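Local coordinates for structure-specific endonuclease subunit slx4 (Schizosaccharomyces pombe, PDB 4ZDT), which serves as the regulatory subunit of the slx1-slx4 structure-specific endonuclease, which resolves DNA secondary structures arising in DNA repair and recombination, at residues I34-F39 and D53-W58. Sequence-based numbering, arbitrary orientation.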
loop_
_atom_site.group_PDB
_atom_site.type_symbol
_atom_site.label_atom_id
_atom_site.label_comp_id
_atom_site.label_asym_id
_atom_site.label_seq_id
_atom_site.Cartn_x
_atom_site.Cartn_y
_atom_site.Cartn_z
ATOM N N ILE B 34 -10.008 1.604 -6.814
ATOM C CA ILE B 34 -9.231 2.363 -7.784
ATOM C C ILE B 34 -10.036 2.477 -9.084
ATOM O O ILE B 34 -10.659 1.508 -9.495
ATOM C CB ILE B 34 -7.871 1.605 -7.998
ATOM C CG1 ILE B 34 -7.130 1.435 -6.651
ATOM C CG2 ILE B 34 -6.994 2.217 -9.076
ATOM C CD1 ILE B 34 -6.806 2.739 -5.944
ATOM N N ASP B 35 -10.061 3.668 -9.695
ATOM C CA ASP B 35 -10.643 3.847 -11.032
ATOM C C ASP B 35 -9.570 3.455 -12.057
ATOM O O ASP B 35 -8.565 4.152 -12.215
ATOM C CB ASP B 35 -11.112 5.297 -11.239
ATOM C CG ASP B 35 -11.693 5.553 -12.640
ATOM O OD1 ASP B 35 -11.154 5.043 -13.651
ATOM O OD2 ASP B 35 -12.683 6.306 -12.733
ATOM N N VAL B 36 -9.783 2.333 -12.739
ATOM C CA VAL B 36 -8.763 1.760 -13.630
ATOM C C VAL B 36 -8.353 2.712 -14.752
ATOM O O VAL B 36 -7.163 2.888 -15.012
ATOM C CB VAL B 36 -9.194 0.402 -14.179
ATOM C CG1 VAL B 36 -8.152 -0.139 -15.121
ATOM C CG2 VAL B 36 -9.366 -0.556 -13.044
ATOM N N GLU B 37 -9.343 3.342 -15.390
ATOM C CA GLU B 37 -9.079 4.327 -16.433
ATOM C C GLU B 37 -8.289 5.527 -15.912
ATOM O O GLU B 37 -7.338 5.963 -16.559
ATOM C CB GLU B 37 -10.379 4.756 -17.130
ATOM C CG GLU B 37 -10.872 3.709 -18.144
ATOM C CD GLU B 37 -12.370 3.781 -18.431
ATOM O OE1 GLU B 37 -12.955 4.885 -18.359
ATOM O OE2 GLU B 37 -12.963 2.719 -18.736
ATOM N N GLU B 38 -8.660 6.043 -14.738
ATOM C CA GLU B 38 -7.900 7.141 -14.129
ATOM C C GLU B 38 -6.467 6.712 -13.782
ATOM O O GLU B 38 -5.516 7.467 -14.035
ATOM C CB GLU B 38 -8.622 7.711 -12.900
ATOM C CG GLU B 38 -9.827 8.615 -13.240
ATOM C CD GLU B 38 -10.581 9.097 -11.998
ATOM O OE1 GLU B 38 -10.002 9.083 -10.885
ATOM O OE2 GLU B 38 -11.758 9.498 -12.139
ATOM N N PHE B 39 -6.335 5.498 -13.242
ATOM C CA PHE B 39 -5.044 4.876 -12.867
ATOM C C PHE B 39 -4.124 4.740 -14.080
ATOM O O PHE B 39 -2.922 5.066 -13.999
ATOM C CB PHE B 39 -5.309 3.502 -12.226
ATOM C CG PHE B 39 -4.072 2.805 -11.629
ATOM C CD1 PHE B 39 -3.062 3.530 -10.959
ATOM C CD2 PHE B 39 -3.968 1.419 -11.675
ATOM C CE1 PHE B 39 -1.946 2.876 -10.389
ATOM C CE2 PHE B 39 -2.866 0.747 -11.094
ATOM C CZ PHE B 39 -1.852 1.490 -10.449
ATOM N N ASP B 53 -5.948 -4.224 -19.616
ATOM C CA ASP B 53 -5.835 -5.649 -19.275
ATOM C C ASP B 53 -4.705 -5.925 -18.285
ATOM O O ASP B 53 -4.865 -6.717 -17.346
ATOM C CB ASP B 53 -5.642 -6.519 -20.526
ATOM C CG ASP B 53 -6.933 -6.691 -21.339
ATOM O OD1 ASP B 53 -8.023 -6.346 -20.840
ATOM O OD2 ASP B 53 -6.849 -7.169 -22.483
ATOM N N LEU B 54 -3.573 -5.257 -18.484
ATOM C CA LEU B 54 -2.435 -5.397 -17.584
ATOM C C LEU B 54 -2.768 -4.858 -16.196
ATOM O O LEU B 54 -2.321 -5.401 -15.185
ATOM C CB LEU B 54 -1.212 -4.673 -18.150
ATOM C CG LEU B 54 -0.276 -5.507 -19.028
ATOM C CD1 LEU B 54 0.923 -4.682 -19.472
ATOM C CD2 LEU B 54 0.173 -6.760 -18.293
ATOM N N ILE B 55 -3.555 -3.787 -16.153
ATOM C CA ILE B 55 -3.959 -3.175 -14.881
ATOM C C ILE B 55 -4.944 -4.069 -14.148
ATOM O O ILE B 55 -4.759 -4.364 -12.976
ATOM C CB ILE B 55 -4.523 -1.745 -15.074
ATOM C CG1 ILE B 55 -3.389 -0.805 -15.470
ATOM C CG2 ILE B 55 -5.204 -1.244 -13.776
ATOM C CD1 ILE B 55 -3.862 0.512 -16.093
ATOM N N LYS B 56 -5.968 -4.541 -14.857
ATOM C CA LYS B 56 -6.955 -5.441 -14.265
ATOM C C LYS B 56 -6.310 -6.704 -13.706
ATOM O O LYS B 56 -6.654 -7.129 -12.591
ATOM C CB LYS B 56 -8.077 -5.766 -15.260
ATOM C CG LYS B 56 -8.884 -4.536 -15.660
ATOM C CD LYS B 56 -9.826 -4.803 -16.831
ATOM C CE LYS B 56 -10.656 -3.553 -17.124
ATOM N NZ LYS B 56 -11.541 -3.731 -18.321
ATOM N N SER B 57 -5.375 -7.298 -14.456
ATOM C CA SER B 57 -4.716 -8.530 -14.008
ATOM C C SER B 57 -3.792 -8.263 -12.831
ATOM O O SER B 57 -3.685 -9.086 -11.926
ATOM C CB SER B 57 -3.963 -9.260 -15.142
ATOM O OG SER B 57 -2.930 -8.465 -15.713
ATOM N N TRP B 58 -3.133 -7.104 -12.850
ATOM C CA TRP B 58 -2.295 -6.668 -11.740
ATOM C C TRP B 58 -3.158 -6.512 -10.485
ATOM O O TRP B 58 -2.836 -7.082 -9.447
ATOM C CB TRP B 58 -1.569 -5.357 -12.103
ATOM C CG TRP B 58 -0.692 -4.820 -11.023
ATOM C CD1 TRP B 58 0.588 -5.198 -10.718
ATOM C CD2 TRP B 58 -1.037 -3.785 -10.100
ATOM N NE1 TRP B 58 1.053 -4.464 -9.643
ATOM C CE2 TRP B 58 0.072 -3.588 -9.254
ATOM C CE3 TRP B 58 -2.181 -2.994 -9.916
ATOM C CZ2 TRP B 58 0.074 -2.630 -8.221
ATOM C CZ3 TRP B 58 -2.175 -2.037 -8.903
ATOM C CH2 TRP B 58 -1.049 -1.867 -8.073
#
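Phe39 and Trp58 both swing CG anti to the backbone N (chi1 -173° and 179°), which carries each ring out from its own helix into the space between the two. Phe39 CE2 comes to 3.6 Å from Trp58 CZ3, with Phe39 CZ next nearest to the same carbon, Trp58 CZ3. The two rings are tilted by 38°, their centroids 5.7 Å apart, so they meet obliquely through these few carbons. Ile55, one turn before Trp58, fills the angle between Phe39 and Val36. Its CG2 methyl lies near the plane of the phenyl ring, at the CD2 edge, 3.6 Å from Phe39 CD2. That same methyl also presses on Val36, where the separation of Ile55 CG2 from Val36 CG1, 3.4 Å, is tighter than usual for two methyls. Lys56 borders this patch with its aliphatic chain, CG lying 4.5 Å from Val36 CG1.

At the start of helix 36-45, Asp35 is the N-cap: its OD1 accepts from Glu38 N at 2.9 Å, the donor sitting above the carboxylate plane. Trp58 NE1 is hydrogen-bonded to Ser13 OG, which ties the far side of the indole to helix 3-18; Trp58 also packs on Val47 of the slx1 subunit. Ile12 and Val16 of helix 3-18, with Val24 of helix 23-29, close around Phe39. Replacing Phe39 with an alanine would probably open a gap among these residues, leaving the Ile55 methyl and the six-membered ring of Trp58 without their aromatic neighbour. The whole is helix-to-helix packing in the hydrophobic core of the small all-helical C-terminal domain of Slx4, whose family belongs to the helix-turn-helix clan.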